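Local atomic coordinates of cytochrome c (Hydrogenophilus thermoluteolus, PDB entry 2D0S), a protein that binds a covalently attached heme c and probably carries single electrons between redox partners, as small bacterial cytochromes c do. Residues A[43-47]-A[57-61]; A[1-5]-A[70-74]. All coordinates share one frame; numbering follows the deposited sequence.

Interaction 1 (A[43-47]-A[57-61]). With HEC (heme c), chain B.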
ATOM      1  N   LYS A  43      -5.980   3.469   5.367  1.00 17.00           N
ATOM      2  CA  LYS A  43      -6.253   3.656   3.939  1.00 14.99           C
ATOM      3  C   LYS A  43      -6.369   2.292   3.173  1.00 13.99           C
ATOM      4  O   LYS A  43      -7.209   2.119   2.310  1.00 14.68           O
ATOM      5  CB  LYS A  43      -5.155   4.559   3.326  1.00 15.80           C
ATOM      6  CG  LYS A  43      -5.289   4.817   1.824  1.00 22.68           C
ATOM      7  CD  LYS A  43      -6.650   5.441   1.460  1.00 23.04           C
ATOM      8  CE  LYS A  43      -6.704   5.798  -0.028  1.00 21.41           C
ATOM      9  NZ  LYS A  43      -5.922   7.078  -0.349  1.00 21.45           N
ATOM     10  N   VAL A  44      -5.503   1.351   3.473  1.00 15.26           N
ATOM     11  CA  VAL A  44      -5.527   0.073   2.794  1.00 12.51           C
ATOM     12  C   VAL A  44      -6.798  -0.656   3.252  1.00 18.46           C
ATOM     13  O   VAL A  44      -7.563  -1.192   2.424  1.00 19.64           O
ATOM     14  CB  VAL A  44      -4.283  -0.760   3.121  1.00 11.65           C
ATOM     15  CG1 VAL A  44      -4.372  -2.148   2.462  1.00  9.09           C
ATOM     16  CG2 VAL A  44      -2.985   0.011   2.703  1.00  6.47           C
ATOM     17  N   LYS A  45      -7.032  -0.647   4.566  1.00 16.77           N
ATOM     18  CA  LYS A  45      -8.171  -1.291   5.160  1.00 20.83           C
ATOM     19  C   LYS A  45      -9.523  -0.747   4.627  1.00 21.98           C
ATOM     20  O   LYS A  45     -10.332  -1.513   4.100  1.00 21.78           O
ATOM     21  CB  LYS A  45      -8.092  -1.150   6.686  1.00 23.67           C
ATOM     22  CG  LYS A  45      -9.142  -1.941   7.441  1.00 32.33           C
ATOM     23  CD  LYS A  45      -9.497  -1.291   8.814  1.00 36.13           C
ATOM     24  CE  LYS A  45      -8.379  -1.478   9.826  1.00 38.94           C
ATOM     25  NZ  LYS A  45      -8.841  -1.124  11.213  1.00 38.37           N
ATOM     26  N   LYS A  46      -9.749   0.573   4.798  1.00 21.59           N
ATOM     27  CA  LYS A  46     -11.002   1.214   4.380  1.00 24.28           C
ATOM     28  C   LYS A  46     -11.125   1.545   2.923  1.00 23.52           C
ATOM     29  O   LYS A  46     -12.227   1.769   2.430  1.00 24.13           O
ATOM     30  CB  LYS A  46     -11.233   2.481   5.207  1.00 30.42           C
ATOM     31  CG  LYS A  46     -12.147   2.269   6.397  1.00 37.68           C
ATOM     32  CD  LYS A  46     -11.795   3.207   7.563  1.00 43.20           C
ATOM     33  CE  LYS A  46     -12.240   2.598   8.908  1.00 48.75           C
ATOM     34  NZ  LYS A  46     -11.568   3.245  10.111  1.00 53.58           N
ATOM     35  N   GLY A  47      -9.992   1.554   2.219  1.00 22.57           N
ATOM     36  CA  GLY A  47      -9.964   1.866   0.802  1.00 20.30           C
ATOM     37  C   GLY A  47     -10.066   3.370   0.623  1.00 22.91           C
ATOM     38  O   GLY A  47     -10.153   4.100   1.593  1.00 23.15           O
ATOM     39  N   MET A  57      -8.982   2.658  -4.296  1.00 19.12           N
ATOM     40  CA  MET A  57      -8.297   1.458  -3.943  1.00 16.96           C
ATOM     41  C   MET A  57      -9.470   0.857  -3.173  1.00 19.18           C
ATOM     42  O   MET A  57     -10.030   1.522  -2.266  1.00 19.58           O
ATOM     43  CB  MET A  57      -7.082   1.629  -3.003  1.00 13.06           C
ATOM     44  CG  MET A  57      -6.747   0.328  -2.198  1.00 10.68           C
ATOM     45  SD  MET A  57      -5.089   0.261  -1.438  1.00 12.46           S
ATOM     46  CE  MET A  57      -5.010   1.885  -0.596  1.00 10.42           C
ATOM     47  N   PRO A  58      -9.809  -0.414  -3.471  1.00 16.97           N
ATOM     48  CA  PRO A  58     -10.866  -1.077  -2.707  1.00 21.45           C
ATOM     49  C   PRO A  58     -10.491  -1.349  -1.234  1.00 21.12           C
ATOM     50  O   PRO A  58      -9.293  -1.403  -0.870  1.00 20.33           O
ATOM     51  CB  PRO A  58     -11.103  -2.378  -3.469  1.00 21.47           C
ATOM     52  CG  PRO A  58      -9.834  -2.590  -4.286  1.00 20.40           C
ATOM     53  CD  PRO A  58      -9.196  -1.281  -4.499  1.00 18.07           C
ATOM     54  N   PRO A  59     -11.502  -1.477  -0.385  1.00 19.85           N
ATOM     55  CA  PRO A  59     -11.222  -1.801   1.012  1.00 17.89           C
ATOM     56  C   PRO A  59     -10.625  -3.211   1.104  1.00 17.11           C
ATOM     57  O   PRO A  59     -10.693  -3.985   0.146  1.00 16.16           O
ATOM     58  CB  PRO A  59     -12.605  -1.747   1.695  1.00 21.61           C
ATOM     59  CG  PRO A  59     -13.659  -1.469   0.580  1.00 21.19           C
ATOM     60  CD  PRO A  59     -12.943  -1.482  -0.746  1.00 22.53           C
ATOM     61  N   HIS A  60     -10.040  -3.547   2.240  1.00 17.46           N
ATOM     62  CA  HIS A  60      -9.585  -4.918   2.470  1.00 13.86           C
ATOM     63  C   HIS A  60     -10.120  -5.412   3.783  1.00 15.31           C
ATOM     64  O   HIS A  60      -9.379  -5.518   4.728  1.00 15.98           O
ATOM     65  CB  HIS A  60      -8.079  -4.984   2.469  1.00 14.03           C
ATOM     66  CG  HIS A  60      -7.465  -4.632   1.146  1.00 15.18           C
ATOM     67  ND1 HIS A  60      -7.119  -5.578   0.207  1.00 19.04           N
ATOM     68  CD2 HIS A  60      -7.166  -3.435   0.594  1.00 15.40           C
ATOM     69  CE1 HIS A  60      -6.603  -4.977  -0.854  1.00 15.90           C
ATOM     70  NE2 HIS A  60      -6.662  -3.675  -0.656  1.00 19.75           N
ATOM     71  N   PRO A  61     -11.450  -5.697   3.851  1.00 18.06           N
ATOM     72  CA  PRO A  61     -12.128  -6.093   5.078  1.00 18.70           C
ATOM     73  C   PRO A  61     -11.719  -7.479   5.595  1.00 18.34           C
ATOM     74  O   PRO A  61     -11.871  -7.762   6.776  1.00 20.08           O
ATOM     75  CB  PRO A  61     -13.621  -6.076   4.674  1.00 18.50           C
ATOM     76  CG  PRO A  61     -13.617  -6.388   3.291  1.00 18.40           C
ATOM     77  CD  PRO A  61     -12.396  -5.623   2.732  1.00 17.21           C
TER
HETATM   78 FE   HEC B  80      -3.285   0.090  -3.037  1.00 11.91          FE
HETATM   79  CHA HEC B  80      -3.028   3.512  -2.896  1.00 11.86           C
HETATM   80  CHB HEC B  80      -1.017  -0.259  -0.561  1.00 10.74           C
HETATM   81  CHC HEC B  80      -4.046  -3.239  -2.891  1.00 11.06           C
HETATM   82  CHD HEC B  80      -5.159   0.383  -5.943  1.00 12.82           C
HETATM   83  NA  HEC B  80      -2.231   1.340  -1.972  1.00 11.97           N
HETATM   84  C1A HEC B  80      -2.250   2.744  -2.054  1.00 12.05           C
HETATM   85  C2A HEC B  80      -1.331   3.275  -1.073  1.00 10.27           C
HETATM   86  C3A HEC B  80      -0.732   2.238  -0.449  1.00 11.62           C
HETATM   87  C4A HEC B  80      -1.306   1.004  -0.987  1.00 12.45           C
HETATM   88  CMA HEC B  80       0.329   2.313   0.693  1.00  5.99           C
HETATM   89  CAA HEC B  80      -1.048   4.792  -0.855  1.00 12.02           C
HETATM   90  CBA HEC B  80      -2.147   5.319   0.067  1.00 12.50           C
HETATM   91  CGA HEC B  80      -2.174   6.823   0.105  1.00 15.39           C
HETATM   92  O1A HEC B  80      -1.186   7.470  -0.306  1.00 17.20           O
HETATM   93  O2A HEC B  80      -3.181   7.368   0.589  1.00 15.03           O
HETATM   94  NB  HEC B  80      -2.681  -1.462  -1.934  1.00 11.04           N
HETATM   95  C1B HEC B  80      -1.732  -1.388  -0.936  1.00 12.09           C
HETATM   96  C2B HEC B  80      -1.670  -2.669  -0.284  1.00 11.88           C
HETATM   97  C3B HEC B  80      -2.488  -3.509  -0.942  1.00 10.44           C
HETATM   98  C4B HEC B  80      -3.172  -2.739  -1.960  1.00 10.56           C
HETATM   99  CMB HEC B  80      -0.652  -2.986   0.833  1.00  9.61           C
HETATM  100  CAB HEC B  80      -2.716  -5.042  -0.712  1.00 10.57           C
HETATM  101  CBB HEC B  80      -3.136  -5.348   0.745  1.00  9.24           C
HETATM  102  NC  HEC B  80      -4.357  -1.156  -4.194  1.00 11.79           N
HETATM  103  C1C HEC B  80      -4.539  -2.525  -3.961  1.00 13.12           C
HETATM  104  C2C HEC B  80      -5.280  -3.096  -5.061  1.00 12.90           C
HETATM  105  C3C HEC B  80      -5.756  -2.047  -5.800  1.00 13.01           C
HETATM  106  C4C HEC B  80      -5.069  -0.856  -5.336  1.00 13.55           C
HETATM  107  CMC HEC B  80      -5.853  -4.528  -4.983  1.00 13.11           C
HETATM  108  CAC HEC B  80      -6.600  -2.019  -7.133  1.00 12.03           C
HETATM  109  CBC HEC B  80      -7.673  -3.095  -7.338  1.00 13.32           C
HETATM  110  ND  HEC B  80      -4.039   1.741  -4.245  1.00 14.91           N
HETATM  111  C1D HEC B  80      -4.827   1.590  -5.371  1.00 15.43           C
HETATM  112  C2D HEC B  80      -5.143   2.896  -5.898  1.00 15.98           C
HETATM  113  C3D HEC B  80      -4.446   3.857  -4.965  1.00 14.91           C
HETATM  114  C4D HEC B  80      -3.780   3.050  -3.973  1.00 14.62           C
HETATM  115  CMD HEC B  80      -6.009   3.201  -7.131  1.00 12.15           C
HETATM  116  CAD HEC B  80      -4.490   5.377  -4.980  1.00 13.66           C
HETATM  117  CBD HEC B  80      -5.566   5.787  -3.993  1.00 16.42           C
HETATM  118  CGD HEC B  80      -5.608   7.306  -3.978  1.00 17.14           C
HETATM  119  O1D HEC B  80      -5.440   7.884  -5.076  1.00 16.12           O
HETATM  120  O2D HEC B  80      -5.803   7.925  -2.875  1.00 17.67           O
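The methionine side of the heme c pocket is built here, where the end of helix 37-46 packs against the loop that supplies the axial ligand M57. SD of M57 binds FE of the heme at 2.4 Å, and NE2 of H14 is the other axial protein ligand. With CG anti to the backbone N (chi1 156°) and the chain bent only at its last torsion, the thioether reaches the iron while its methyl CE turns toward the helix, 3.8 Å from CG of K43. An unbranched, uncharged methionine suits this buried place, since the soft sulfur binds iron and the methyl lies between the porphyrin and the helix, near CG2 of V44. His-Met ligation of this kind is characteristic of class I cytochromes c. K43 runs on to both propionates: its NZ donates to O2D at 2.7 Å and to O2A at 2.9 Å, one ammonium serving two carboxylates. The branched, apolar V44 suits the helix face turned to the porphyrin, its CG2 lying 3.8 Å from CHB of the heme. Farther along, N of H60 donates to O of K45 at 2.8 Å, tying the loop to the last turn of the helix. G47, with positive phi, ends the helix where its CA lies 3.1 Å from O of M57; a side chain at that point would clash with the loop backbone.

Interaction 2 (A[1-5]-A[70-74]); sequences DEALA and KIVRW
D1 and K70 form a salt bridge, with NZ of K70 donating to OD2 of D1 at 3.1 Å from the anti side and 31° out of the carboxylate plane. The other oxygen, OD1, turns back on its own segment and accepts from N of L4 at 3.1 Å, an Asx motif at the start of helix 2-7. Placing CG between the backbone N and the carbonyl carbon (chi1 41°) lets one short acid serve both the helix start and the lysine. Next to these polar groups, the indole of W74 lies flat against the first turn: CA of D1 makes a CH-pi contact 4.0 Å from the centroid of the five-membered ring, and N of E2 sits over the same face. CB of E2 meets CZ2 of W74 at 3.6 Å. An alanine in place of W74 would leave the backbone of D1 and E2 without the broad surface they rest on, and is likely to let the N-terminal turn shift. On the side of helix 2-7 facing I71, CD1 of L4 touches CG1 of I71 at 3.6 Å. Deeper in, CB of A5 packs 3.8 Å from CG2 of I71; the small side chain of A5 suits a place where its CA lies close to CD1 of I71, and I71 continues to the heme and C10. This is the packing of N- and C-terminal helices characteristic of class I cytochromes c. Charge at the edge and apolar carbon within suggest that the two terminal helices are held probably in large part by packing, with one ion pair outside it.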
ATOM      1  N   ASP A   1       6.287  -8.167   4.025  1.00 24.56           N
ATOM      2  CA  ASP A   1       7.446  -8.223   3.065  1.00 21.81           C
ATOM      3  C   ASP A   1       6.869  -8.360   1.653  1.00 19.52           C
ATOM      4  O   ASP A   1       5.654  -8.347   1.480  1.00 17.03           O
ATOM      5  CB  ASP A   1       8.338  -9.433   3.396  1.00 25.37           C
ATOM      6  CG  ASP A   1       7.519 -10.703   3.748  1.00 31.12           C
ATOM      7  OD1 ASP A   1       6.946 -11.309   2.840  1.00 28.87           O
ATOM      8  OD2 ASP A   1       7.458 -11.090   4.950  1.00 36.48           O
ATOM      9  N   GLU A   2       7.720  -8.623   0.669  1.00 16.76           N
ATOM     10  CA  GLU A   2       7.266  -8.745  -0.702  1.00 17.92           C
ATOM     11  C   GLU A   2       6.335  -9.962  -0.964  1.00 20.23           C
ATOM     12  O   GLU A   2       5.373  -9.870  -1.773  1.00 21.13           O
ATOM     13  CB  GLU A   2       8.445  -8.764  -1.671  1.00 19.19           C
ATOM     14  CG  GLU A   2       7.998  -8.663  -3.139  1.00 23.03           C
ATOM     15  CD  GLU A   2       9.146  -8.770  -4.126  1.00 24.01           C
ATOM     16  OE1 GLU A   2      10.267  -8.298  -3.819  1.00 27.42           O
ATOM     17  OE2 GLU A   2       8.916  -9.326  -5.210  1.00 25.48           O
ATOM     18  N   ALA A   3       6.632 -11.106  -0.339  1.00 15.04           N
ATOM     19  CA  ALA A   3       5.875 -12.316  -0.612  1.00 14.92           C
ATOM     20  C   ALA A   3       4.471 -12.158  -0.037  1.00 15.78           C
ATOM     21  O   ALA A   3       3.493 -12.664  -0.588  1.00 16.69           O
ATOM     22  CB  ALA A   3       6.586 -13.552   0.023  1.00 19.48           C
ATOM     23  N   LEU A   4       4.386 -11.494   1.104  1.00 10.85           N
ATOM     24  CA  LEU A   4       3.110 -11.232   1.734  1.00 14.08           C
ATOM     25  C   LEU A   4       2.235 -10.262   0.873  1.00 13.02           C
ATOM     26  O   LEU A   4       1.029 -10.483   0.682  1.00 12.56           O
ATOM     27  CB  LEU A   4       3.342 -10.641   3.116  1.00 12.36           C
ATOM     28  CG  LEU A   4       2.409 -10.901   4.305  1.00 19.49           C
ATOM     29  CD1 LEU A   4       2.230  -9.636   5.122  1.00 22.39           C
ATOM     30  CD2 LEU A   4       1.089 -11.524   4.017  1.00 16.44           C
ATOM     31  N   ALA A   5       2.857  -9.218   0.355  1.00 13.71           N
ATOM     32  CA  ALA A   5       2.160  -8.243  -0.453  1.00 16.00           C
ATOM     33  C   ALA A   5       1.527  -8.945  -1.625  1.00 18.77           C
ATOM     34  O   ALA A   5       0.329  -8.740  -1.947  1.00 17.67           O
ATOM     35  CB  ALA A   5       3.140  -7.151  -0.948  1.00 14.24           C
ATOM     36  N   LYS A  70       2.554  -4.996   8.409  1.00 17.02           N
ATOM     37  CA  LYS A  70       3.749  -5.627   7.858  1.00 19.87           C
ATOM     38  C   LYS A  70       4.069  -5.161   6.399  1.00 16.19           C
ATOM     39  O   LYS A  70       5.210  -4.846   6.078  1.00 16.52           O
ATOM     40  CB  LYS A  70       3.561  -7.147   7.895  1.00 25.75           C
ATOM     41  CG  LYS A  70       4.811  -7.963   8.051  1.00 30.43           C
ATOM     42  CD  LYS A  70       4.482  -9.324   8.821  1.00 33.75           C
ATOM     43  CE  LYS A  70       5.681 -10.305   8.840  1.00 34.73           C
ATOM     44  NZ  LYS A  70       6.722 -10.051   7.742  1.00 38.09           N
ATOM     45  N   ILE A  71       3.080  -5.189   5.507  1.00 14.81           N
ATOM     46  CA  ILE A  71       3.346  -4.857   4.105  1.00 12.56           C
ATOM     47  C   ILE A  71       3.718  -3.377   4.050  1.00 12.45           C
ATOM     48  O   ILE A  71       4.752  -3.006   3.501  1.00 15.27           O
ATOM     49  CB  ILE A  71       2.151  -5.157   3.208  1.00 12.70           C
ATOM     50  CG1 ILE A  71       1.859  -6.685   3.178  1.00 10.38           C
ATOM     51  CG2 ILE A  71       2.382  -4.545   1.746  1.00 13.01           C
ATOM     52  CD1 ILE A  71       0.353  -7.045   2.688  1.00  8.56           C
ATOM     53  N   VAL A  72       2.987  -2.566   4.802  1.00 13.99           N
ATOM     54  CA  VAL A  72       3.203  -1.147   4.764  1.00 12.98           C
ATOM     55  C   VAL A  72       4.588  -0.739   5.287  1.00 15.79           C
ATOM     56  O   VAL A  72       5.295   0.068   4.656  1.00 17.81           O
ATOM     57  CB  VAL A  72       2.076  -0.365   5.450  1.00 13.62           C
ATOM     58  CG1 VAL A  72       2.540   1.040   5.769  1.00 13.57           C
ATOM     59  CG2 VAL A  72       0.784  -0.319   4.520  1.00 11.66           C
ATOM     60  N   ARG A  73       5.045  -1.362   6.365  1.00 17.62           N
ATOM     61  CA  ARG A  73       6.380  -1.007   6.874  1.00 16.53           C
ATOM     62  C   ARG A  73       7.451  -1.418   5.877  1.00 16.65           C
ATOM     63  O   ARG A  73       8.447  -0.732   5.719  1.00 18.91           O
ATOM     64  CB  ARG A  73       6.627  -1.593   8.271  1.00 16.61           C
ATOM     65  CG  ARG A  73       5.749  -0.977   9.328  1.00 16.23           C
ATOM     66  CD  ARG A  73       6.151  -1.426  10.797  1.00 16.97           C
ATOM     67  NE  ARG A  73       5.223  -0.880  11.790  1.00 18.89           N
ATOM     68  CZ  ARG A  73       5.334   0.334  12.337  1.00 19.81           C
ATOM     69  NH1 ARG A  73       6.363   1.093  12.040  1.00 17.91           N
ATOM     70  NH2 ARG A  73       4.442   0.762  13.229  1.00 23.48           N
ATOM     71  N   TRP A  74       7.206  -2.502   5.143  1.00 16.06           N
ATOM     72  CA  TRP A  74       8.142  -2.941   4.123  1.00 16.04           C
ATOM     73  C   TRP A  74       8.168  -1.973   2.905  1.00 15.32           C
ATOM     74  O   TRP A  74       9.223  -1.567   2.469  1.00 16.66           O
ATOM     75  CB  TRP A  74       7.846  -4.379   3.691  1.00 17.13           C
ATOM     76  CG  TRP A  74       8.514  -4.737   2.426  1.00 16.11           C
ATOM     77  CD1 TRP A  74       9.845  -4.948   2.238  1.00 15.78           C
ATOM     78  CD2 TRP A  74       7.908  -4.786   1.115  1.00 17.26           C
ATOM     79  NE1 TRP A  74      10.100  -5.198   0.914  1.00 16.85           N
ATOM     80  CE2 TRP A  74       8.925  -5.092   0.202  1.00 17.38           C
ATOM     81  CE3 TRP A  74       6.610  -4.586   0.639  1.00 14.94           C
ATOM     82  CZ2 TRP A  74       8.692  -5.179  -1.157  1.00 18.20           C
ATOM     83  CZ3 TRP A  74       6.370  -4.697  -0.677  1.00 17.03           C
ATOM     84  CH2 TRP A  74       7.396  -5.024  -1.580  1.00 18.42           C
TER

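Interaction 1 is a surface contact on the methionine side of the heme, although V44 and M57 are buried, and joins the end of helix 37-46 to the loop that follows; interaction 2 is partly buried and brings together helices 2-7 and 65-75 from the two ends of the chain. Along the sequence the first is nested within the span closed by the second. Segments 43-47 and 57-61 both bind the heme and are joined by one backbone bond, whereas 1-5 with 70-74 combines a D1-K70 salt bridge with an indole face and aliphatic carbon. Both border the heme, and helices 37-46 and 65-75 meet directly, with CG2 of V44 packed 4.2 Å from CG2 of V72.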